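Long-range contacts in 3-hydroxy-3-methylglutaryl-CoA lyase (Acinetobacter baumannii, PDB 6NDS), which belongs to the HMGL-like family of TIM-barrel proteins and binds coenzyme A and a zinc ion: residues A[28-33]-A[243-248]; A[110-115]-A[149-154]; A[262-267]-A[276-281]. All coordinates share one frame; numbering follows the deposited sequence.

From the N terminus, strand 17-20 and helix 22-28 lead into 28-33, the early half of contact 1. The chain then winds through most of the barrel before 243-248 closes this loop of more than 200 residues. Within that loop lies contact 2, where the neighbouring parallel strands 106-112 and 145-151 meet at their C-terminal ends. Contact 3 follows after contact 1 has closed: it closes the short loop between helices 260-270 and 278-285. No two contacts touch. Contact 1 ties the loop after helix 22-28 to the loop after the last strand, 237-240, beside the coenzyme A pocket, contact 2 ties the barrel wall, and contact 3 the helical layer, about 29 Å from contact 2 between centres.

Contact 1 (A[28-33]-A[243-248]); sequences QIEPTW and GGLGGC. With COA (coenzyme A), chain B.
The amide of Q28 reaches across to the backbone of G247, and I29 beside it packs its branched chain against the same peptide. Q28 leaves the backbone with CG between N and the carbonyl carbon (chi1 66°) and then runs out extended, which brings NE2 to within 2.9 Å of G247 O. The bond is nearly straight at 173°; the carbonyl oxygen lies in the plane of the Q28 amide, whereas NE2 sits above the G247 carbonyl plane. I29 presses on that oxygen with its branch point, CB lying 3.3 Å from G247 O. Its CG2 reaches G246 O at 3.6 Å, while the extended CG1-CD1 arm lies along the chain, CD1 meeting G247 C at 3.7 Å. Farther along, the bent chain of E30 crosses L245 at about a right angle, with OE1 3.6 Å from CD2. A water accepts from G246 N and donates to E30 OE1 at 2.8 Å, while E30 OE2 is hydrogen-bonded to H294. At the pocket end, C248 SG lies 3.7 Å from C3P of coenzyme A, and Q28 OE1, which accepts from R24, approaches the same carbon. Q28 NE2 is also hydrogen-bonded to a citrate, probably from the crystallisation liquor. G247 N bonds to D25, a zinc ligand. The glycine-rich segment is thus bonded through its backbone, by D25 and Q28 at G247 and by the water at G246, right next to C248 at the coenzyme A tail.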
loop_
_atom_site.group_PDB
_atom_site.type_symbol
_atom_site.label_atom_id
_atom_site.label_comp_id
_atom_site.label_asym_id
_atom_site.label_seq_id
_atom_site.Cartn_x
_atom_site.Cartn_y
_atom_site.Cartn_z
ATOM N N GLN A 28 4.512 3.807 -21.075
ATOM C CA GLN A 28 5.864 3.732 -21.632
ATOM C C GLN A 28 6.505 2.367 -21.402
ATOM O O GLN A 28 7.324 1.927 -22.217
ATOM C CB GLN A 28 6.735 4.842 -21.049
ATOM C CG GLN A 28 6.988 4.701 -19.585
ATOM C CD GLN A 28 7.744 5.876 -18.991
ATOM O OE1 GLN A 28 7.855 6.947 -19.604
ATOM N NE2 GLN A 28 8.264 5.682 -17.784
ATOM N N ILE A 29 6.122 1.673 -20.328
ATOM C CA ILE A 29 6.713 0.393 -19.948
ATOM C C ILE A 29 5.784 -0.792 -20.203
ATOM O O ILE A 29 6.215 -1.946 -20.029
ATOM C CB ILE A 29 7.151 0.416 -18.467
ATOM C CG1 ILE A 29 8.150 -0.694 -18.164
ATOM C CG2 ILE A 29 5.927 0.343 -17.556
ATOM C CD1 ILE A 29 8.752 -0.619 -16.771
ATOM N N GLU A 30 4.536 -0.551 -20.604
ATOM C CA GLU A 30 3.625 -1.641 -20.926
ATOM C C GLU A 30 4.222 -2.523 -22.013
ATOM O O GLU A 30 4.764 -2.009 -22.997
ATOM C CB GLU A 30 2.279 -1.102 -21.413
ATOM C CG GLU A 30 1.255 -0.901 -20.340
ATOM C CD GLU A 30 0.945 -2.178 -19.595
ATOM O OE1 GLU A 30 1.076 -2.176 -18.355
ATOM O OE2 GLU A 30 0.593 -3.184 -20.246
ATOM N N PRO A 31 4.121 -3.846 -21.885
ATOM C CA PRO A 31 4.719 -4.725 -22.900
ATOM C C PRO A 31 4.113 -4.551 -24.281
ATOM O O PRO A 31 4.827 -4.644 -25.287
ATOM C CB PRO A 31 4.451 -6.134 -22.346
ATOM C CG PRO A 31 4.192 -5.938 -20.900
ATOM C CD PRO A 31 3.550 -4.602 -20.757
ATOM N N THR A 32 2.813 -4.320 -24.358
ATOM C CA THR A 32 2.126 -4.286 -25.638
ATOM C C THR A 32 1.827 -2.859 -26.061
ATOM O O THR A 32 1.548 -1.981 -25.240
ATOM C CB THR A 32 0.819 -5.078 -25.595
ATOM O OG1 THR A 32 -0.001 -4.588 -24.522
ATOM C CG2 THR A 32 1.106 -6.563 -25.410
ATOM N N TRP A 33 1.889 -2.653 -27.367
ATOM C CA TRP A 33 1.551 -1.379 -27.972
ATOM C C TRP A 33 0.070 -1.077 -27.777
ATOM O O TRP A 33 -0.784 -1.949 -27.975
ATOM C CB TRP A 33 1.901 -1.462 -29.456
ATOM C CG TRP A 33 1.438 -0.338 -30.306
ATOM C CD1 TRP A 33 0.397 -0.351 -31.197
ATOM C CD2 TRP A 33 2.017 0.959 -30.378
ATOM N NE1 TRP A 33 0.292 0.872 -31.813
ATOM C CE2 TRP A 33 1.275 1.696 -31.324
ATOM C CE3 TRP A 33 3.091 1.578 -29.726
ATOM C CZ2 TRP A 33 1.571 3.019 -31.635
ATOM C CZ3 TRP A 33 3.389 2.894 -30.045
ATOM C CH2 TRP A 33 2.631 3.599 -30.992
ATOM N N GLY A 243 -5.223 2.618 -12.477
ATOM C CA GLY A 243 -4.963 1.200 -12.302
ATOM C C GLY A 243 -3.615 0.854 -11.709
ATOM O O GLY A 243 -3.293 -0.337 -11.604
ATOM N N GLY A 244 -2.797 1.841 -11.341
ATOM C CA GLY A 244 -1.467 1.503 -10.873
ATOM C C GLY A 244 -0.501 1.092 -11.960
ATOM O O GLY A 244 0.486 0.389 -11.686
ATOM N N LEU A 245 -0.767 1.484 -13.203
ATOM C CA LEU A 245 0.184 1.266 -14.277
ATOM C C LEU A 245 1.483 2.021 -13.982
ATOM O O LEU A 245 1.537 2.875 -13.092
ATOM C CB LEU A 245 -0.404 1.742 -15.605
ATOM C CG LEU A 245 -1.673 1.016 -16.063
ATOM C CD1 LEU A 245 -2.252 1.663 -17.335
ATOM C CD2 LEU A 245 -1.358 -0.448 -16.300
ATOM N N GLY A 246 2.546 1.668 -14.705
ATOM C CA GLY A 246 3.697 2.558 -14.810
ATOM C C GLY A 246 5.023 1.908 -14.467
ATOM O O GLY A 246 5.112 0.731 -14.121
ATOM N N GLY A 247 6.080 2.720 -14.580
ATOM C CA GLY A 247 7.458 2.295 -14.381
ATOM C C GLY A 247 8.310 2.812 -15.525
ATOM O O GLY A 247 7.825 3.053 -16.633
ATOM N N CYS A 248 9.624 3.007 -15.245
ATOM C CA CYS A 248 10.561 3.439 -16.282
ATOM C C CYS A 248 11.361 2.249 -16.783
ATOM O O CYS A 248 11.906 1.489 -15.968
ATOM C CB CYS A 248 11.511 4.513 -15.748
ATOM S SG CYS A 248 12.874 4.977 -16.884
HETATM N N1A COA B . 12.644 13.065 -29.706
HETATM C C2A COA B . 12.852 12.372 -30.835
HETATM N N3A COA B . 13.991 12.144 -31.488
HETATM C C4A COA B . 15.023 12.717 -30.849
HETATM C C5A COA B . 14.975 13.448 -29.681
HETATM C C6A COA B . 13.712 13.625 -29.084
HETATM N N6A COA B . 13.518 14.315 -27.964
HETATM N N7A COA B . 16.246 13.882 -29.331
HETATM C C8A COA B . 17.029 13.411 -30.276
HETATM N N9A COA B . 16.341 12.695 -31.226
HETATM C C1B COA B . 16.878 12.054 -32.429
HETATM C C2B COA B . 17.632 12.999 -33.362
HETATM O O2B COA B . 16.812 13.794 -34.191
HETATM C C3B COA B . 18.498 11.989 -34.111
HETATM O O3B COA B . 17.702 11.210 -34.998
HETATM P P3B COA B . 18.630 10.508 -36.123
HETATM O O7A COA B . 19.190 9.225 -35.535
HETATM O O8A COA B . 19.723 11.512 -36.442
HETATM O O9A COA B . 17.730 10.250 -37.316
HETATM C C4B COA B . 18.986 11.182 -32.921
HETATM O O4B COA B . 17.813 11.060 -32.069
HETATM C C5B COA B . 20.050 11.920 -32.152
HETATM O O5B COA B . 20.505 11.104 -31.063
HETATM P P1A COA B . 21.250 11.854 -29.865
HETATM O O1A COA B . 20.923 13.310 -29.887
HETATM O O2A COA B . 22.675 11.412 -29.801
HETATM O O3A COA B . 20.435 11.201 -28.653
HETATM P P2A COA B . 20.448 9.732 -28.028
HETATM O O4A COA B . 21.696 9.570 -27.225
HETATM O O5A COA B . 20.127 8.719 -29.077
HETATM O O6A COA B . 19.172 9.845 -27.061
HETATM C CBP COA B . 17.656 11.059 -25.671
HETATM C CCP COA B . 19.119 10.904 -26.073
HETATM C CDP COA B . 17.531 12.031 -24.493
HETATM C CEP COA B . 16.867 11.613 -26.863
HETATM C CAP COA B . 17.135 9.673 -25.284
HETATM O OAP COA B . 18.019 9.097 -24.333
HETATM C C9P COA B . 15.733 9.696 -24.698
HETATM O O9P COA B . 14.762 9.924 -25.412
HETATM N N8P COA B . 15.631 9.444 -23.402
HETATM C C7P COA B . 14.377 9.549 -22.668
HETATM C C6P COA B . 13.886 8.195 -22.224
HETATM C C5P COA B . 12.672 8.303 -21.326
HETATM O O5P COA B . 11.705 8.987 -21.655
HETATM N N4P COA B . 12.714 7.614 -20.179
HETATM C C3P COA B . 11.580 7.458 -19.278
HETATM C C2P COA B . 11.059 8.781 -18.773
HETATM S S1P COA B . 12.370 9.785 -18.029
HETATM O O HOH W 1 2.342 -0.085 -17.059
#

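Contact 2 (A[110-115]-A[149-154]); sequences VLSASQ and TVATTF
Strands 106-112 and 145-151 run parallel as neighbours in the TIM barrel, their ends 110-112 and 149-151 inclined by 31°, in the register V110-T149, L111-V150 and S112-A151. Helices 115-122 and 126-140 make the connection between them, a beta-alpha-beta crossover. The backbone ladder starts with a weak bond from L111 N to T149 O, tightens at A151 N to L111 O (2.8 Å) and goes on with A113 N to A151 O at 2.9 Å. V110 and T149 lie side by side pointing the same way, V110 CG2 against T149 CB at 3.8 Å; T149 OG1 turns to N108. On the same face S112 OG touches A151 CB at 3.6 Å while bonding to H117. This face looks toward the ligands, with V110 close to coenzyme A and A151 close to a citrate. On the other face V150 and L111 meet Y174 of helix 164-176, and A113, just past the strand end, sets CB 3.9 Å from V150 CG1. S114 is the N-cap of helix 115-122, its hydroxyl accepting from H117 N. T152 closes the strand ends: OG1 stands between its own N and carbonyl carbon (chi1 65°), accepts from S114 N at 3.1 Å, and donates to A151 O at 2.8 Å from the same face of that carbonyl as A113 N.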
loop_
_atom_site.group_PDB
_atom_site.type_symbol
_atom_site.label_atom_id
_atom_site.label_comp_id
_atom_site.label_asym_id
_atom_site.label_seq_id
_atom_site.Cartn_x
_atom_site.Cartn_y
_atom_site.Cartn_z
ATOM N N VAL A 110 12.815 16.807 -17.510
ATOM C CA VAL A 110 13.190 15.748 -16.577
ATOM C C VAL A 110 14.693 15.499 -16.616
ATOM O O VAL A 110 15.272 15.311 -17.690
ATOM C CB VAL A 110 12.438 14.436 -16.873
ATOM C CG1 VAL A 110 12.891 13.329 -15.904
ATOM C CG2 VAL A 110 10.933 14.641 -16.770
ATOM N N LEU A 111 15.314 15.465 -15.439
ATOM C CA LEU A 111 16.635 14.871 -15.272
ATOM C C LEU A 111 16.646 14.125 -13.939
ATOM O O LEU A 111 15.735 14.275 -13.118
ATOM C CB LEU A 111 17.758 15.920 -15.356
ATOM C CG LEU A 111 18.239 16.593 -14.070
ATOM C CD1 LEU A 111 19.505 17.410 -14.361
ATOM C CD2 LEU A 111 17.157 17.464 -13.439
ATOM N N SER A 112 17.660 13.281 -13.736
ATOM C CA SER A 112 17.791 12.510 -12.500
ATOM C C SER A 112 18.845 13.118 -11.583
ATOM O O SER A 112 19.870 13.617 -12.049
ATOM C CB SER A 112 18.159 11.054 -12.804
ATOM O OG SER A 112 17.192 10.464 -13.661
ATOM N N ALA A 113 18.596 13.066 -10.266
ATOM C CA ALA A 113 19.617 13.491 -9.312
ATOM C C ALA A 113 20.817 12.555 -9.316
ATOM O O ALA A 113 21.909 12.951 -8.897
ATOM C CB ALA A 113 19.030 13.563 -7.897
ATOM N N SER A 114 20.618 11.316 -9.750
ATOM C CA SER A 114 21.691 10.343 -9.877
ATOM C C SER A 114 22.362 10.514 -11.233
ATOM O O SER A 114 21.694 10.405 -12.267
ATOM C CB SER A 114 21.130 8.930 -9.748
ATOM O OG SER A 114 22.021 7.983 -10.317
ATOM N N GLN A 115 23.670 10.790 -11.229
ATOM C CA GLN A 115 24.393 10.866 -12.496
ATOM C C GLN A 115 24.283 9.557 -13.267
ATOM O O GLN A 115 24.115 9.565 -14.492
ATOM C CB GLN A 115 25.859 11.210 -12.255
ATOM C CG GLN A 115 26.607 11.545 -13.535
ATOM C CD GLN A 115 26.365 12.968 -13.990
ATOM O OE1 GLN A 115 25.287 13.305 -14.475
ATOM N NE2 GLN A 115 27.374 13.817 -13.831
ATOM N N THR A 149 11.318 18.458 -13.290
ATOM C CA THR A 149 11.310 17.229 -12.503
ATOM C C THR A 149 12.719 16.835 -12.092
ATOM O O THR A 149 13.654 16.879 -12.900
ATOM C CB THR A 149 10.673 16.075 -13.284
ATOM O OG1 THR A 149 9.282 16.342 -13.493
ATOM C CG2 THR A 149 10.806 14.747 -12.526
ATOM N N VAL A 150 12.863 16.438 -10.835
ATOM C CA VAL A 150 14.076 15.797 -10.349
ATOM C C VAL A 150 13.721 14.344 -10.076
ATOM O O VAL A 150 13.019 14.048 -9.096
ATOM C CB VAL A 150 14.627 16.480 -9.091
ATOM C CG1 VAL A 150 15.967 15.857 -8.711
ATOM C CG2 VAL A 150 14.754 17.981 -9.306
ATOM N N ALA A 151 14.178 13.443 -10.953
ATOM C CA ALA A 151 14.006 12.010 -10.749
ATOM C C ALA A 151 15.049 11.481 -9.757
ATOM O O ALA A 151 16.013 12.165 -9.403
ATOM C CB ALA A 151 14.097 11.260 -12.080
ATOM N N THR A 152 14.832 10.244 -9.297
ATOM C CA THR A 152 15.614 9.592 -8.240
ATOM C C THR A 152 15.886 10.530 -7.063
ATOM O O THR A 152 16.975 10.511 -6.484
ATOM C CB THR A 152 16.927 8.993 -8.786
ATOM O OG1 THR A 152 17.803 10.021 -9.274
ATOM C CG2 THR A 152 16.645 8.010 -9.924
ATOM N N THR A 153 14.881 11.328 -6.680
ATOM C CA THR A 153 15.048 12.260 -5.566
ATOM C C THR A 153 15.326 11.523 -4.262
ATOM O O THR A 153 16.099 11.999 -3.417
ATOM C CB THR A 153 13.793 13.135 -5.429
ATOM O OG1 THR A 153 13.813 14.149 -6.443
ATOM C CG2 THR A 153 13.709 13.805 -4.049
ATOM N N PHE A 154 14.716 10.352 -4.087
ATOM C CA PHE A 154 14.720 9.652 -2.810
ATOM C C PHE A 154 15.635 8.429 -2.800
ATOM O O PHE A 154 15.566 7.619 -1.866
ATOM C CB PHE A 154 13.285 9.259 -2.447
ATOM C CG PHE A 154 12.323 10.421 -2.431
ATOM C CD1 PHE A 154 12.140 11.173 -1.277
ATOM C CD2 PHE A 154 11.611 10.767 -3.568
ATOM C CE1 PHE A 154 11.260 12.254 -1.264
ATOM C CE2 PHE A 154 10.730 11.838 -3.559
ATOM C CZ PHE A 154 10.553 12.582 -2.398
#

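Contact 3 (A[262-267]-A[276-281]); sequences DLVNMC and IDLDAL
V264 on helix 260-270 forks between I276, in the loop, and L278, the first residue of helix 278-285. Its CB lies 4.1 Å from L278 CD1. From there CG1, anti to the backbone N (chi1 176°), runs past L278 in the opposite direction and meets its CB at 3.9 Å. The second branch, CG2, settles against I276 CB, also 3.9 Å away, where the two side chains cross at about a right angle, and it brushes L281 CD2 more loosely. L278 answers with its own fork: while CD1 lies by V264, CD2 reaches 3.8 Å from N265 CA and touches the N265 OD1 end as well. V18 of strand 17-20 packs on both V264 and I276, placing helix 260-270 and the loop before helix 278-285 against the barrel wall; N265 also packs on R220 of the second subunit. D277, between the two apolar contacts, is the N-cap of helix 278-285: its OD1 accepts from A280 N at 3.2 Å, from above the carboxylate plane. At V264 the contact is made by aliphatic carbons of I276, L278 and L281, implying hydrophobic cohesion set by how the branches fit, while D277 caps the helix start through its own A280.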
loop_
_atom_site.group_PDB
_atom_site.type_symbol
_atom_site.label_atom_id
_atom_site.label_comp_id
_atom_site.label_asym_id
_atom_site.label_seq_id
_atom_site.Cartn_x
_atom_site.Cartn_y
_atom_site.Cartn_z
ATOM N N ASP A 262 -6.951 4.241 -6.047
ATOM C CA ASP A 262 -6.623 3.963 -4.651
ATOM C C ASP A 262 -6.287 5.255 -3.901
ATOM O O ASP A 262 -6.676 5.417 -2.740
ATOM C CB ASP A 262 -5.463 2.957 -4.554
ATOM C CG ASP A 262 -5.812 1.572 -5.122
ATOM O OD1 ASP A 262 -6.961 1.362 -5.565
ATOM O OD2 ASP A 262 -4.924 0.680 -5.130
ATOM N N LEU A 263 -5.577 6.187 -4.549
ATOM C CA LEU A 263 -5.308 7.492 -3.935
ATOM C C LEU A 263 -6.595 8.272 -3.688
ATOM O O LEU A 263 -6.812 8.815 -2.593
ATOM C CB LEU A 263 -4.361 8.298 -4.829
ATOM C CG LEU A 263 -4.219 9.787 -4.492
ATOM C CD1 LEU A 263 -3.610 9.960 -3.109
ATOM C CD2 LEU A 263 -3.357 10.483 -5.563
ATOM N N VAL A 264 -7.468 8.337 -4.693
ATOM C CA VAL A 264 -8.711 9.087 -4.538
ATOM C C VAL A 264 -9.598 8.438 -3.484
ATOM O O VAL A 264 -10.241 9.134 -2.700
ATOM C CB VAL A 264 -9.436 9.238 -5.887
ATOM C CG1 VAL A 264 -10.805 9.958 -5.709
ATOM C CG2 VAL A 264 -8.561 10.017 -6.875
ATOM N N ASN A 265 -9.621 7.104 -3.415
ATOM C CA ASN A 265 -10.402 6.455 -2.357
ATOM C C ASN A 265 -9.861 6.809 -0.979
ATOM O O ASN A 265 -10.630 7.073 -0.049
ATOM C CB ASN A 265 -10.407 4.933 -2.543
ATOM C CG ASN A 265 -11.196 4.225 -1.455
ATOM O OD1 ASN A 265 -12.434 4.277 -1.430
ATOM N ND2 ASN A 265 -10.483 3.577 -0.525
ATOM N N MET A 266 -8.534 6.819 -0.824
ATOM C CA MET A 266 -7.947 7.209 0.454
ATOM C C MET A 266 -8.411 8.605 0.868
ATOM O O MET A 266 -8.833 8.824 2.015
ATOM C CB MET A 266 -6.420 7.170 0.357
ATOM C CG MET A 266 -5.770 7.614 1.671
ATOM S SD MET A 266 -3.973 7.447 1.731
ATOM C CE MET A 266 -3.441 8.852 0.752
ATOM N N CYS A 267 -8.332 9.565 -0.060
ATOM C CA CYS A 267 -8.794 10.927 0.209
ATOM C C CYS A 267 -10.270 10.951 0.557
ATOM O O CYS A 267 -10.682 11.629 1.504
ATOM C CB CYS A 267 -8.538 11.817 -1.003
ATOM S SG CYS A 267 -6.797 12.124 -1.339
ATOM N N ILE A 276 -12.043 14.626 -8.214
ATOM C CA ILE A 276 -12.091 13.435 -9.060
ATOM C C ILE A 276 -13.371 12.659 -8.766
ATOM O O ILE A 276 -13.745 12.489 -7.602
ATOM C CB ILE A 276 -10.851 12.545 -8.851
ATOM C CG1 ILE A 276 -9.549 13.360 -8.888
ATOM C CG2 ILE A 276 -10.819 11.413 -9.892
ATOM C CD1 ILE A 276 -9.374 14.216 -10.145
ATOM N N ASP A 277 -14.037 12.180 -9.819
ATOM C CA ASP A 277 -15.236 11.336 -9.683
ATOM C C ASP A 277 -14.792 9.881 -9.474
ATOM O O ASP A 277 -14.481 9.164 -10.429
ATOM C CB ASP A 277 -16.121 11.514 -10.914
ATOM C CG ASP A 277 -17.393 10.658 -10.896
ATOM O OD1 ASP A 277 -17.535 9.732 -10.072
ATOM O OD2 ASP A 277 -18.252 10.910 -11.765
ATOM N N LEU A 278 -14.793 9.428 -8.217
ATOM C CA LEU A 278 -14.196 8.131 -7.894
ATOM C C LEU A 278 -14.963 6.983 -8.542
ATOM O O LEU A 278 -14.359 6.054 -9.098
ATOM C CB LEU A 278 -14.141 7.953 -6.378
ATOM C CG LEU A 278 -13.614 6.595 -5.892
ATOM C CD1 LEU A 278 -12.197 6.313 -6.422
ATOM C CD2 LEU A 278 -13.648 6.526 -4.362
ATOM N N ASP A 279 -16.293 7.005 -8.445
ATOM C CA ASP A 279 -17.086 5.931 -9.045
ATOM C C ASP A 279 -16.775 5.782 -10.529
ATOM O O ASP A 279 -16.581 4.667 -11.027
ATOM C CB ASP A 279 -18.574 6.197 -8.857
ATOM C CG ASP A 279 -19.042 5.939 -7.454
ATOM O OD1 ASP A 279 -18.564 4.967 -6.835
ATOM O OD2 ASP A 279 -19.909 6.703 -6.979
ATOM N N ALA A 280 -16.733 6.904 -11.254
ATOM C CA ALA A 280 -16.469 6.833 -12.685
ATOM C C ALA A 280 -15.048 6.383 -12.965
ATOM O O ALA A 280 -14.798 5.684 -13.957
ATOM C CB ALA A 280 -16.726 8.189 -13.341
ATOM N N LEU A 281 -14.110 6.769 -12.104
ATOM C CA LEU A 281 -12.716 6.401 -12.316
ATOM C C LEU A 281 -12.505 4.903 -12.111
ATOM O O LEU A 281 -11.762 4.263 -12.867
ATOM C CB LEU A 281 -11.830 7.203 -11.369
ATOM C CG LEU A 281 -10.332 7.102 -11.660
ATOM C CD1 LEU A 281 -9.991 7.857 -12.949
ATOM C CD2 LEU A 281 -9.561 7.638 -10.455
#